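Long-range contacts in lovastatin nonaketide synthase mokA (PDB 6AD3), which iteratively assembles the nonaketide of monacolin K (lovastatin) as a polyketide synthase, this chain being its condensation domain: residues I97-I102 with A459-R463; W299-I305 with L482-S488; L332-H336 with D347-G351; F433-Y439 with Y466-M472. The protein carries 1 engineered substitution. One frame throughout, in Å; residues are numbered along the deposited sequence.

How the contacts relate
From the N terminus, 97-102 opens contact 1, which closes only at 459-463, adding strand 453-460 to the edge of the five-stranded sheet. Segment 299-305 then opens contact 2, completed by 482-488 after contact 1 has closed, so the two cross. Contact 3 is a short local closure, helix 327-343 folding back on strand 348-354, and lies within the spans of both. Contact 4 pairs 433-439 with 466-472: it crosses contact 1, follows contact 3 and falls within the span of contact 2. Contacts 2, 3 and 4 belong to the six-stranded sheet, contact 3 adding a helix that packs on it; contact 1 links this half to the other.

Contact 1. Residues I97-I102 with A459-R463; sequences IFNNTI and ATRER
Thr101 and Thr460 form an antiparallel hydrogen-bonded pair where strand 453-460, arriving from the C-terminal half of the chain, adds itself to the edge of the N-terminal sheet. Their backbones exchange two bonds, Thr101 N to Thr460 O at 2.9 Å and Thr460 N to Thr101 O at 2.8 Å. Both beta-branched side chains suit a strand, and a water joins Thr101 OG1 to Thr460 O. Beyond this pair Asn100 replaces the backbone as acceptor: its OD1 takes the N-H of Glu462 at 3.0 Å, the donor standing well above the carbonyl plane, and a second water links OD1 to Arg461 NE. The amide is fixed from its other end too, since ND2 is bonded to Tyr206 O. Glu462 CB rests on Phe98 CA at 3.5 Å, while its OE2 makes a salt bridge with Arg208, which by sequence takes the place of the second histidine of the HHxxxDG signature of condensation domains. At the far end Arg463 N reaches Ile97 O at 3.0 Å in a nearly straight bond (169°), and the extended arginine crosses Ile97, whose CG2 lies over one guanidinium face, 3.8 Å from NH1. That nitrogen also bonds Ser298 O. Arg461 turns away to a salt bridge with Asp438. Backbone bonds thus hold the strand end, while charged groups on the following loop fasten it to both halves of the domain.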
loop_
_atom_site.group_PDB
_atom_site.type_symbol
_atom_site.label_atom_id
_atom_site.label_comp_id
_atom_site.label_asym_id
_atom_site.label_seq_id
_atom_site.Cartn_x
_atom_site.Cartn_y
_atom_site.Cartn_z
ATOM N N ILE A 97 1.241 -5.320 14.161
ATOM C CA ILE A 97 0.403 -4.312 13.463
ATOM C C ILE A 97 0.856 -4.127 12.020
ATOM O O ILE A 97 0.159 -3.496 11.234
ATOM C CB ILE A 97 0.409 -2.921 14.194
ATOM C CG1 ILE A 97 1.788 -2.307 14.176
ATOM C CG2 ILE A 97 -0.094 -3.024 15.624
ATOM C CD1 ILE A 97 1.794 -0.862 14.610
ATOM N N PHE A 98 2.032 -4.649 11.664
ATOM C CA PHE A 98 2.573 -4.498 10.296
ATOM C C PHE A 98 2.393 -5.772 9.474
ATOM O O PHE A 98 2.873 -5.876 8.343
ATOM C CB PHE A 98 4.048 -4.118 10.328
ATOM C CG PHE A 98 4.331 -2.821 11.009
ATOM C CD1 PHE A 98 3.679 -1.668 10.649
ATOM C CD2 PHE A 98 5.213 -2.775 12.080
ATOM C CE1 PHE A 98 3.873 -0.481 11.349
ATOM C CE2 PHE A 98 5.411 -1.600 12.783
ATOM C CZ PHE A 98 4.815 -0.427 12.354
ATOM N N ASN A 99 1.578 -6.685 9.972
ATOM C CA ASN A 99 1.142 -7.794 9.158
ATOM C C ASN A 99 0.271 -7.302 7.990
ATOM O O ASN A 99 -0.389 -6.260 8.079
ATOM C CB ASN A 99 0.303 -8.782 9.976
ATOM C CG ASN A 99 1.128 -9.590 10.992
ATOM O OD1 ASN A 99 2.359 -9.503 11.082
ATOM N ND2 ASN A 99 0.410 -10.414 11.770
ATOM N N ASN A 100 0.273 -8.077 6.905
ATOM C CA ASN A 100 -0.600 -7.818 5.757
ATOM C C ASN A 100 -1.326 -9.086 5.384
ATOM O O ASN A 100 -0.714 -10.178 5.303
ATOM C CB ASN A 100 0.227 -7.357 4.559
ATOM C CG ASN A 100 1.103 -6.184 4.866
ATOM O OD1 ASN A 100 0.663 -5.033 4.772
ATOM N ND2 ASN A 100 2.329 -6.450 5.312
ATOM N N THR A 101 -2.632 -8.990 5.181
ATOM C CA THR A 101 -3.461 -10.166 4.992
ATOM C C THR A 101 -4.575 -9.912 3.977
ATOM O O THR A 101 -5.405 -9.036 4.176
ATOM C CB THR A 101 -4.077 -10.629 6.335
ATOM O OG1 THR A 101 -3.107 -10.563 7.390
ATOM C CG2 THR A 101 -4.620 -12.059 6.236
ATOM N N ILE A 102 -4.531 -10.630 2.855
ATOM C CA ILE A 102 -5.450 -10.404 1.732
ATOM C C ILE A 102 -6.221 -11.695 1.486
ATOM O O ILE A 102 -5.607 -12.735 1.196
ATOM C CB ILE A 102 -4.688 -10.060 0.436
ATOM C CG1 ILE A 102 -3.722 -8.913 0.678
ATOM C CG2 ILE A 102 -5.679 -9.683 -0.677
ATOM C CD1 ILE A 102 -4.373 -7.618 1.188
ATOM N N ALA A 459 -9.297 -7.144 2.705
ATOM C CA ALA A 459 -7.917 -6.697 2.760
ATOM C C ALA A 459 -7.625 -6.035 4.079
ATOM O O ALA A 459 -8.323 -5.119 4.501
ATOM C CB ALA A 459 -7.638 -5.715 1.623
ATOM N N THR A 460 -6.601 -6.515 4.751
ATOM C CA THR A 460 -6.116 -5.846 5.965
ATOM C C THR A 460 -4.600 -5.602 5.809
ATOM O O THR A 460 -3.774 -6.451 6.126
ATOM C CB THR A 460 -6.420 -6.686 7.234
ATOM O OG1 THR A 460 -7.813 -7.040 7.251
ATOM C CG2 THR A 460 -6.064 -5.940 8.463
ATOM N N ARG A 461 -4.266 -4.427 5.315
ATOM C CA ARG A 461 -2.886 -4.007 5.174
ATOM C C ARG A 461 -2.352 -3.497 6.513
ATOM O O ARG A 461 -3.133 -3.133 7.407
ATOM C CB ARG A 461 -2.815 -2.878 4.146
ATOM C CG ARG A 461 -3.190 -3.315 2.756
ATOM C CD ARG A 461 -3.123 -2.162 1.765
ATOM N NE ARG A 461 -1.763 -1.711 1.583
ATOM C CZ ARG A 461 -1.416 -0.694 0.797
ATOM N NH1 ARG A 461 -2.331 -0.038 0.110
ATOM N NH2 ARG A 461 -0.156 -0.321 0.732
ATOM N N GLU A 462 -1.034 -3.443 6.634
ATOM C CA GLU A 462 -0.374 -2.933 7.816
ATOM C C GLU A 462 -0.912 -1.580 8.190
ATOM O O GLU A 462 -1.272 -0.795 7.328
ATOM C CB GLU A 462 1.142 -2.811 7.591
ATOM C CG GLU A 462 1.515 -1.837 6.466
ATOM C CD GLU A 462 2.999 -1.586 6.338
ATOM O OE1 GLU A 462 3.770 -2.151 7.140
ATOM O OE2 GLU A 462 3.404 -0.916 5.361
ATOM N N ARG A 463 -0.829 -1.265 9.482
ATOM C CA ARG A 463 -1.069 0.101 9.942
ATOM C C ARG A 463 0.047 0.998 9.453
ATOM O O ARG A 463 1.145 0.525 9.147
ATOM C CB ARG A 463 -1.125 0.167 11.468
ATOM C CG ARG A 463 -2.295 -0.595 12.057
ATOM C CD ARG A 463 -2.390 -0.370 13.568
ATOM N NE ARG A 463 -3.393 -1.231 14.185
ATOM C CZ ARG A 463 -3.562 -1.349 15.508
ATOM N NH1 ARG A 463 -2.862 -0.594 16.365
ATOM N NH2 ARG A 463 -4.524 -2.126 15.974
HETATM O O HOH W 1 0.524 -2.994 2.716
HETATM O O HOH W 2 -3.195 -8.090 8.279
#

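Contact 2. Residues W299-I305 with L482-S488; sequences WKQHEAI and LTVKLQS
His302 and Ala304 exchange paired backbone bonds with Leu486 and Val484, tying the edge strand 301-307 antiparallel to strand 481-487. All four bonds are 2.8 to 2.9 Å, and the axes of 301-305 and 482-487 run at 157°. Where the strands end, Lys300 O accepts twice from Ser488, from N at 2.9 Å and from OG at 3.0 Å, both from the same face of its plane. The serine hydroxyl reaches back because OG lies between its own backbone N and carbonyl carbon (chi1 67°), which a small residue tolerates. Its CB sits over one face of the His302 imidazole in a CH-pi contact, 3.8 Å from the centroid, and a water joins His302 NE2 to Ser488 O. On the other face Lys485 lends its aliphatic stem: fully extended, it lies beside Glu303 with CE 3.4 Å from Glu303 OE2. Its NZ, 4.5 Å from Glu303 OE2, is beyond a salt bridge there; it pairs instead with Glu471 and a water shared with Gln301 NE2. Farther along, Ile305 CG1 touches Thr483 OG1 at 3.5 Å. Leu486 and Ala304 meet Pro496 at the start of helix 495-512, an alpha/beta layering typical of the C-terminal lobe of condensation domains.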
loop_
_atom_site.group_PDB
_atom_site.type_symbol
_atom_site.label_atom_id
_atom_site.label_comp_id
_atom_site.label_asym_id
_atom_site.label_seq_id
_atom_site.Cartn_x
_atom_site.Cartn_y
_atom_site.Cartn_z
ATOM N N TRP A 299 -1.173 3.670 16.068
ATOM C CA TRP A 299 -1.576 3.908 14.672
ATOM C C TRP A 299 -2.798 3.082 14.307
ATOM O O TRP A 299 -3.105 2.921 13.119
ATOM C CB TRP A 299 -0.441 3.565 13.715
ATOM C CG TRP A 299 0.747 4.388 13.839
ATOM C CD1 TRP A 299 0.885 5.558 14.536
ATOM C CD2 TRP A 299 1.998 4.140 13.221
ATOM N NE1 TRP A 299 2.193 5.973 14.496
ATOM C CE2 TRP A 299 2.896 5.094 13.699
ATOM C CE3 TRP A 299 2.461 3.150 12.330
ATOM C CZ2 TRP A 299 4.217 5.135 13.284
ATOM C CZ3 TRP A 299 3.763 3.177 11.936
ATOM C CH2 TRP A 299 4.642 4.151 12.430
ATOM N N LYS A 300 -3.649 2.799 15.290
ATOM C CA LYS A 300 -4.915 2.176 14.987
ATOM C C LYS A 300 -5.766 3.083 14.113
ATOM O O LYS A 300 -5.778 4.304 14.320
ATOM C CB LYS A 300 -5.689 1.843 16.280
ATOM C CG LYS A 300 -7.033 1.196 15.991
ATOM C CD LYS A 300 -7.702 0.711 17.256
ATOM C CE LYS A 300 -8.347 1.857 18.017
ATOM N NZ LYS A 300 -9.830 1.709 18.118
ATOM N N GLN A 301 -6.418 2.501 13.098
ATOM C CA GLN A 301 -7.222 3.261 12.136
ATOM C C GLN A 301 -8.674 2.827 12.132
ATOM O O GLN A 301 -8.991 1.653 12.410
ATOM C CB GLN A 301 -6.656 3.147 10.691
ATOM C CG GLN A 301 -5.274 3.779 10.534
ATOM C CD GLN A 301 -4.512 3.318 9.289
ATOM O OE1 GLN A 301 -4.223 4.132 8.355
ATOM N NE2 GLN A 301 -4.323 2.025 9.183
ATOM N N HIS A 302 -9.561 3.807 12.018
ATOM C CA HIS A 302 -10.963 3.541 11.688
ATOM C C HIS A 302 -11.113 3.598 10.180
ATOM O O HIS A 302 -10.436 4.382 9.535
ATOM C CB HIS A 302 -11.876 4.578 12.311
ATOM C CG HIS A 302 -11.712 4.726 13.794
ATOM N ND1 HIS A 302 -11.844 3.664 14.661
ATOM C CD2 HIS A 302 -11.589 5.830 14.564
ATOM C CE1 HIS A 302 -11.754 4.100 15.901
ATOM N NE2 HIS A 302 -11.584 5.413 15.871
ATOM N N GLU A 303 -11.991 2.775 9.628
ATOM C CA GLU A 303 -12.185 2.804 8.167
ATOM C C GLU A 303 -13.584 2.642 7.706
ATOM O O GLU A 303 -14.475 2.168 8.458
ATOM C CB GLU A 303 -11.296 1.767 7.475
ATOM C CG GLU A 303 -11.770 0.368 7.539
ATOM C CD GLU A 303 -10.837 -0.620 6.751
ATOM O OE1 GLU A 303 -11.363 -1.512 6.055
ATOM O OE2 GLU A 303 -9.593 -0.445 6.769
ATOM N N ALA A 304 -13.803 3.048 6.463
ATOM C CA ALA A 304 -15.077 2.831 5.796
ATOM C C ALA A 304 -14.807 2.558 4.324
ATOM O O ALA A 304 -13.820 3.042 3.749
ATOM C CB ALA A 304 -15.980 4.049 5.980
ATOM N N ILE A 305 -15.662 1.751 3.726
ATOM C CA ILE A 305 -15.475 1.303 2.354
ATOM C C ILE A 305 -16.762 1.494 1.577
ATOM O O ILE A 305 -17.847 1.235 2.108
ATOM C CB ILE A 305 -15.150 -0.214 2.307
ATOM C CG1 ILE A 305 -13.783 -0.488 2.893
ATOM C CG2 ILE A 305 -15.142 -0.726 0.898
ATOM C CD1 ILE A 305 -13.490 -1.961 3.075
ATOM N N LEU A 482 -13.601 2.203 -2.941
ATOM C CA LEU A 482 -12.916 3.235 -2.194
ATOM C C LEU A 482 -12.842 2.826 -0.736
ATOM O O LEU A 482 -13.881 2.566 -0.110
ATOM C CB LEU A 482 -13.678 4.568 -2.311
ATOM C CG LEU A 482 -13.760 5.309 -3.660
ATOM C CD1 LEU A 482 -14.067 4.443 -4.827
ATOM C CD2 LEU A 482 -14.753 6.438 -3.551
ATOM N N THR A 483 -11.647 2.941 -0.143
ATOM C CA THR A 483 -11.437 2.692 1.269
ATOM C C THR A 483 -10.793 3.942 1.861
ATOM O O THR A 483 -9.735 4.390 1.376
ATOM C CB THR A 483 -10.478 1.503 1.516
ATOM O OG1 THR A 483 -11.002 0.343 0.870
ATOM C CG2 THR A 483 -10.303 1.220 2.994
ATOM N N VAL A 484 -11.421 4.495 2.903
ATOM C CA VAL A 484 -10.849 5.614 3.664
ATOM C C VAL A 484 -10.500 5.156 5.094
ATOM O O VAL A 484 -11.342 4.516 5.806
ATOM C CB VAL A 484 -11.852 6.792 3.750
ATOM C CG1 VAL A 484 -11.347 7.845 4.711
ATOM C CG2 VAL A 484 -12.050 7.382 2.369
ATOM N N LYS A 485 -9.268 5.447 5.491
ATOM C CA LYS A 485 -8.746 5.127 6.818
ATOM C C LYS A 485 -8.340 6.416 7.495
ATOM O O LYS A 485 -7.618 7.219 6.906
ATOM C CB LYS A 485 -7.522 4.212 6.715
ATOM C CG LYS A 485 -7.779 2.884 5.969
ATOM C CD LYS A 485 -6.490 2.052 5.832
ATOM C CE LYS A 485 -6.742 0.659 5.253
ATOM N NZ LYS A 485 -5.460 -0.039 4.928
ATOM N N LEU A 486 -8.779 6.584 8.742
ATOM C CA LEU A 486 -8.414 7.737 9.581
ATOM C C LEU A 486 -7.785 7.267 10.897
ATOM O O LEU A 486 -8.151 6.207 11.440
ATOM C CB LEU A 486 -9.645 8.587 9.870
ATOM C CG LEU A 486 -10.445 9.061 8.674
ATOM C CD1 LEU A 486 -11.687 9.829 9.144
ATOM C CD2 LEU A 486 -9.560 9.966 7.793
ATOM N N GLN A 487 -6.783 8.006 11.375
ATOM C CA GLN A 487 -6.143 7.657 12.636
ATOM C C GLN A 487 -7.160 7.810 13.784
ATOM O O GLN A 487 -7.752 8.886 13.946
ATOM C CB GLN A 487 -4.950 8.583 12.910
ATOM C CG GLN A 487 -3.756 8.374 12.019
ATOM C CD GLN A 487 -3.042 7.044 12.255
ATOM O OE1 GLN A 487 -2.639 6.353 11.289
ATOM N NE2 GLN A 487 -2.868 6.683 13.520
ATOM N N SER A 488 -7.300 6.769 14.600
ATOM C CA SER A 488 -8.181 6.810 15.796
ATOM C C SER A 488 -7.625 7.809 16.820
ATOM O O SER A 488 -8.364 8.331 17.646
ATOM C CB SER A 488 -8.298 5.403 16.406
ATOM O OG SER A 488 -7.050 4.995 16.937
HETATM O O HOH W 3 -3.528 0.631 7.032
HETATM O O HOH W 4 -11.241 7.038 18.106
#

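Contact 3. Residues L332-H336 with D347-G351; sequences LAAYH and DFSIG
His336 and Phe348 make the aromatic part of this contact between helix 327-343 and strand 348-354. Their planes lie only 21° apart, but the rings are slid past each other with centroids separated by 5.1 Å, so overlap is slight; the closest atoms are His336 CD2 and Phe348 CZ at 3.3 Å. The imidazole swings out from the helix with CG trans to the backbone N (chi1 167°), which brings its CD2 and NE2 close to Phe348 CZ, and His336 O meets the edge of the same phenyl ring. Apolar contacts gather on Ile350, whose side chain points at the helix from the strand. Its CD1 lies 3.9 Å from His336 CB, its CG2 4.0 Å from Tyr335 CE2 at the edge of the tyrosine ring, and the same CG2 4.3 Å from Leu332 CD1. A branched residue can thus spread two methyl arms over three helix side chains. No hydrogen bond spans the two segments; His336 ND1 bonds His389 NE2 and its ring also stacks with Phe377, while Tyr335 OH gives a weak bond with Val436 O. Aliphatic and aromatic bulk therefore joins helix to sheet, while His336 ND1 and, weakly, Tyr335 OH find partners on a neighbouring helix and strand.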
loop_
_atom_site.group_PDB
_atom_site.type_symbol
_atom_site.label_atom_id
_atom_site.label_comp_id
_atom_site.label_asym_id
_atom_site.label_seq_id
_atom_site.Cartn_x
_atom_site.Cartn_y
_atom_site.Cartn_z
ATOM N N LEU A 332 -7.204 11.870 -7.595
ATOM C CA LEU A 332 -6.179 12.500 -6.751
ATOM C C LEU A 332 -6.485 13.993 -6.602
ATOM O O LEU A 332 -6.468 14.538 -5.510
ATOM C CB LEU A 332 -4.808 12.309 -7.382
ATOM C CG LEU A 332 -3.696 13.142 -6.710
ATOM C CD1 LEU A 332 -3.508 12.761 -5.256
ATOM C CD2 LEU A 332 -2.403 12.969 -7.467
ATOM N N ALA A 333 -6.826 14.632 -7.712
ATOM C CA ALA A 333 -7.159 16.029 -7.680
ATOM C C ALA A 333 -8.358 16.312 -6.786
ATOM O O ALA A 333 -8.350 17.272 -6.049
ATOM C CB ALA A 333 -7.392 16.572 -9.112
ATOM N N ALA A 334 -9.391 15.475 -6.870
ATOM C CA ALA A 334 -10.565 15.639 -6.084
ATOM C C ALA A 334 -10.269 15.389 -4.582
ATOM O O ALA A 334 -10.790 16.077 -3.703
ATOM C CB ALA A 334 -11.658 14.714 -6.605
ATOM N N TYR A 335 -9.393 14.436 -4.305
ATOM C CA TYR A 335 -8.964 14.149 -2.939
ATOM C C TYR A 335 -8.246 15.356 -2.356
ATOM O O TYR A 335 -8.536 15.776 -1.227
ATOM C CB TYR A 335 -8.059 12.923 -2.949
ATOM C CG TYR A 335 -7.456 12.528 -1.635
ATOM C CD1 TYR A 335 -8.248 12.161 -0.584
ATOM C CD2 TYR A 335 -6.127 12.176 -1.579
ATOM C CE1 TYR A 335 -7.689 11.605 0.566
ATOM C CE2 TYR A 335 -5.565 11.620 -0.439
ATOM C CZ TYR A 335 -6.349 11.367 0.633
ATOM O OH TYR A 335 -5.780 10.791 1.775
ATOM N N HIS A 336 -7.332 15.938 -3.136
ATOM C CA HIS A 336 -6.641 17.136 -2.713
ATOM C C HIS A 336 -7.623 18.258 -2.406
ATOM O O HIS A 336 -7.503 18.929 -1.369
ATOM C CB HIS A 336 -5.652 17.592 -3.781
ATOM C CG HIS A 336 -5.139 18.969 -3.555
ATOM N ND1 HIS A 336 -5.656 20.068 -4.214
ATOM C CD2 HIS A 336 -4.307 19.454 -2.606
ATOM C CE1 HIS A 336 -5.125 21.167 -3.712
ATOM N NE2 HIS A 336 -4.306 20.827 -2.730
ATOM N N ASP A 347 -1.155 24.579 1.921
ATOM C CA ASP A 347 0.159 23.991 1.660
ATOM C C ASP A 347 0.313 22.713 2.479
ATOM O O ASP A 347 0.497 22.749 3.710
ATOM C CB ASP A 347 1.278 24.986 1.970
ATOM C CG ASP A 347 2.681 24.389 1.832
ATOM O OD1 ASP A 347 2.869 23.279 1.273
ATOM O OD2 ASP A 347 3.619 25.036 2.343
ATOM N N PHE A 348 0.101 21.585 1.804
ATOM C CA PHE A 348 0.270 20.298 2.443
ATOM C C PHE A 348 0.661 19.272 1.406
ATOM O O PHE A 348 0.530 19.518 0.202
ATOM C CB PHE A 348 -1.011 19.852 3.194
ATOM C CG PHE A 348 -2.247 19.747 2.330
ATOM C CD1 PHE A 348 -3.015 20.892 2.038
ATOM C CD2 PHE A 348 -2.623 18.526 1.730
ATOM C CE1 PHE A 348 -4.180 20.793 1.286
ATOM C CE2 PHE A 348 -3.769 18.443 0.956
ATOM C CZ PHE A 348 -4.506 19.583 0.683
ATOM N N SER A 349 1.071 18.090 1.874
ATOM C CA SER A 349 1.572 17.084 0.945
ATOM C C SER A 349 0.775 15.804 0.996
ATOM O O SER A 349 0.146 15.473 2.015
ATOM C CB SER A 349 3.059 16.797 1.232
ATOM O OG SER A 349 3.871 17.933 0.983
ATOM N N ILE A 350 0.726 15.131 -0.142
ATOM C CA ILE A 350 0.058 13.855 -0.247
ATOM C C ILE A 350 1.053 12.832 -0.758
ATOM O O ILE A 350 1.622 12.988 -1.847
ATOM C CB ILE A 350 -1.132 13.914 -1.221
ATOM C CG1 ILE A 350 -2.175 14.992 -0.758
ATOM C CG2 ILE A 350 -1.774 12.511 -1.339
ATOM C CD1 ILE A 350 -3.297 15.254 -1.753
ATOM N N GLY A 351 1.212 11.745 -0.009
ATOM C CA GLY A 351 2.018 10.632 -0.460
ATOM C C GLY A 351 1.277 9.825 -1.499
ATOM O O GLY A 351 0.251 9.221 -1.206
#

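Contact 4. Residues F433-Y439 with Y466-M472; sequences FQAVFDY and YDVVLEM
Tyr466 carries Val436 CG2 over one ring face, 3.6 Å from the centroid, and has Phe433 O at its edge. The Phe433 ring lies nearly parallel to it (6°) but slid aside, with centroids 5.0 Å apart. On the sheet's other face the Phe437 ring meets Leu470 CD2 edge-on at 3.7 Å, while Met472 SD approaches it obliquely. Met472, bent at its last torsion (chi3 56°), turns CE as well as its sulfur to the edge of Tyr439, a second Met-aromatic contact. The strands themselves, 435-440 and 468-473, run parallel inside the six-stranded mixed sheet, between 348-354 and 481-487, and Tyr335 of helix 327-343 packs against Val468 and Leu470. That face is apolar (Ala435, Val468, Phe437, Leu470, Met472); the other runs from Val436 and Val469 to the acidic pair Asp438 and Glu471. Salt bridges from Asp438 to Arg461 and from Glu471 to Lys485 (Arg461 to Glu471 is long and weak) probably offset these like charges.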
loop_
_atom_site.group_PDB
_atom_site.type_symbol
_atom_site.label_atom_id
_atom_site.label_comp_id
_atom_site.label_asym_id
_atom_site.label_seq_id
_atom_site.Cartn_x
_atom_site.Cartn_y
_atom_site.Cartn_z
ATOM N N PHE A 433 4.586 14.124 5.205
ATOM C CA PHE A 433 3.212 14.148 4.714
ATOM C C PHE A 433 2.328 13.324 5.619
ATOM O O PHE A 433 2.790 12.325 6.177
ATOM C CB PHE A 433 3.118 13.634 3.259
ATOM C CG PHE A 433 3.795 12.302 3.016
ATOM C CD1 PHE A 433 5.178 12.225 2.844
ATOM C CD2 PHE A 433 3.061 11.105 2.984
ATOM C CE1 PHE A 433 5.804 11.008 2.634
ATOM C CE2 PHE A 433 3.697 9.899 2.799
ATOM C CZ PHE A 433 5.069 9.840 2.621
ATOM N N GLN A 434 1.050 13.722 5.726
ATOM C CA GLN A 434 0.128 13.085 6.676
ATOM C C GLN A 434 -1.104 12.513 5.970
ATOM O O GLN A 434 -1.956 11.920 6.605
ATOM C CB GLN A 434 -0.322 14.074 7.755
ATOM C CG GLN A 434 0.836 14.572 8.621
ATOM C CD GLN A 434 1.700 15.639 7.966
ATOM O OE1 GLN A 434 1.209 16.622 7.383
ATOM N NE2 GLN A 434 3.006 15.455 8.064
ATOM N N ALA A 435 -1.137 12.657 4.662
ATOM C CA ALA A 435 -2.164 12.076 3.818
ATOM C C ALA A 435 -1.514 11.196 2.747
ATOM O O ALA A 435 -0.494 11.569 2.146
ATOM C CB ALA A 435 -2.945 13.184 3.125
ATOM N N VAL A 436 -2.177 10.087 2.424
ATOM C CA VAL A 436 -1.728 9.193 1.355
ATOM C C VAL A 436 -2.889 8.902 0.412
ATOM O O VAL A 436 -4.033 8.760 0.852
ATOM C CB VAL A 436 -1.168 7.871 1.938
ATOM C CG1 VAL A 436 -1.018 6.776 0.875
ATOM C CG2 VAL A 436 0.166 8.114 2.631
ATOM N N PHE A 437 -2.537 8.701 -0.862
ATOM C CA PHE A 437 -3.434 8.299 -1.913
ATOM C C PHE A 437 -2.835 7.089 -2.629
ATOM O O PHE A 437 -1.707 7.140 -3.149
ATOM C CB PHE A 437 -3.631 9.438 -2.919
ATOM C CG PHE A 437 -4.568 9.082 -4.077
ATOM C CD1 PHE A 437 -5.914 8.908 -3.852
ATOM C CD2 PHE A 437 -4.094 8.878 -5.359
ATOM C CE1 PHE A 437 -6.782 8.569 -4.881
ATOM C CE2 PHE A 437 -4.976 8.633 -6.414
ATOM C CZ PHE A 437 -6.308 8.456 -6.172
ATOM N N ASP A 438 -3.585 6.004 -2.683
ATOM C CA ASP A 438 -3.095 4.754 -3.285
ATOM C C ASP A 438 -4.141 4.215 -4.232
ATOM O O ASP A 438 -5.217 3.766 -3.803
ATOM C CB ASP A 438 -2.779 3.735 -2.183
ATOM C CG ASP A 438 -2.208 2.406 -2.723
ATOM O OD1 ASP A 438 -2.355 2.152 -3.915
ATOM O OD2 ASP A 438 -1.501 1.710 -1.943
ATOM N N TYR A 439 -3.831 4.278 -5.535
ATOM C CA TYR A 439 -4.773 3.886 -6.581
ATOM C C TYR A 439 -4.155 2.747 -7.392
ATOM O O TYR A 439 -2.977 2.796 -7.765
ATOM C CB TYR A 439 -5.040 5.081 -7.498
ATOM C CG TYR A 439 -5.732 4.775 -8.806
ATOM C CD1 TYR A 439 -5.034 4.255 -9.888
ATOM C CD2 TYR A 439 -7.079 5.009 -8.953
ATOM C CE1 TYR A 439 -5.658 4.021 -11.105
ATOM C CE2 TYR A 439 -7.705 4.824 -10.190
ATOM C CZ TYR A 439 -6.962 4.357 -11.264
ATOM O OH TYR A 439 -7.609 4.069 -12.465
ATOM N N TYR A 466 -0.202 7.617 8.920
ATOM C CA TYR A 466 -0.824 8.751 8.225
ATOM C C TYR A 466 -2.234 9.093 8.759
ATOM O O TYR A 466 -3.056 8.206 8.974
ATOM C CB TYR A 466 -0.842 8.459 6.714
ATOM C CG TYR A 466 0.543 8.235 6.194
ATOM C CD1 TYR A 466 1.458 9.285 6.112
ATOM C CD2 TYR A 466 1.009 6.955 5.922
ATOM C CE1 TYR A 466 2.788 9.068 5.788
ATOM C CE2 TYR A 466 2.331 6.744 5.559
ATOM C CZ TYR A 466 3.226 7.805 5.534
ATOM O OH TYR A 466 4.536 7.607 5.231
ATOM N N ASP A 467 -2.528 10.397 8.872
ATOM C CA ASP A 467 -3.817 10.860 9.404
ATOM C C ASP A 467 -4.966 10.348 8.545
ATOM O O ASP A 467 -5.990 9.942 9.075
ATOM C CB ASP A 467 -3.885 12.384 9.464
ATOM C CG ASP A 467 -3.077 12.986 10.609
ATOM O OD1 ASP A 467 -2.222 12.316 11.203
ATOM O OD2 ASP A 467 -3.345 14.150 10.929
ATOM N N VAL A 468 -4.812 10.435 7.224
ATOM C CA VAL A 468 -5.864 10.079 6.291
ATOM C C VAL A 468 -5.262 9.344 5.099
ATOM O O VAL A 468 -4.218 9.723 4.574
ATOM C CB VAL A 468 -6.659 11.329 5.813
ATOM C CG1 VAL A 468 -5.741 12.367 5.291
ATOM C CG2 VAL A 468 -7.728 10.959 4.782
ATOM N N VAL A 469 -5.856 8.213 4.795
ATOM C CA VAL A 469 -5.420 7.380 3.705
ATOM C C VAL A 469 -6.644 7.044 2.875
ATOM O O VAL A 469 -7.642 6.492 3.398
ATOM C CB VAL A 469 -4.739 6.113 4.179
ATOM C CG1 VAL A 469 -4.286 5.264 2.973
ATOM C CG2 VAL A 469 -3.553 6.411 5.104
ATOM N N LEU A 470 -6.542 7.285 1.574
ATOM C CA LEU A 470 -7.543 6.870 0.612
ATOM C C LEU A 470 -6.904 5.817 -0.306
ATOM O O LEU A 470 -5.906 6.107 -0.999
ATOM C CB LEU A 470 -8.025 8.062 -0.225
ATOM C CG LEU A 470 -8.866 7.726 -1.460
ATOM C CD1 LEU A 470 -10.105 6.973 -1.064
ATOM C CD2 LEU A 470 -9.269 8.986 -2.210
ATOM N N GLU A 471 -7.405 4.577 -0.228
ATOM C CA GLU A 471 -6.957 3.507 -1.098
ATOM C C GLU A 471 -8.115 3.168 -2.027
ATOM O O GLU A 471 -9.257 3.169 -1.581
ATOM C CB GLU A 471 -6.643 2.241 -0.302
ATOM C CG GLU A 471 -5.556 2.395 0.709
ATOM C CD GLU A 471 -5.305 1.136 1.481
ATOM O OE1 GLU A 471 -4.765 1.228 2.612
ATOM O OE2 GLU A 471 -5.477 0.047 0.870
ATOM N N MET A 472 -7.836 3.050 -3.330
ATOM C CA MET A 472 -8.857 2.742 -4.323
ATOM C C MET A 472 -8.405 1.593 -5.191
ATOM O O MET A 472 -7.223 1.535 -5.591
ATOM C CB MET A 472 -9.048 3.907 -5.286
ATOM C CG MET A 472 -9.611 5.131 -4.750
ATOM S SD MET A 472 -9.775 6.247 -6.169
ATOM C CE MET A 472 -10.787 5.276 -7.333
#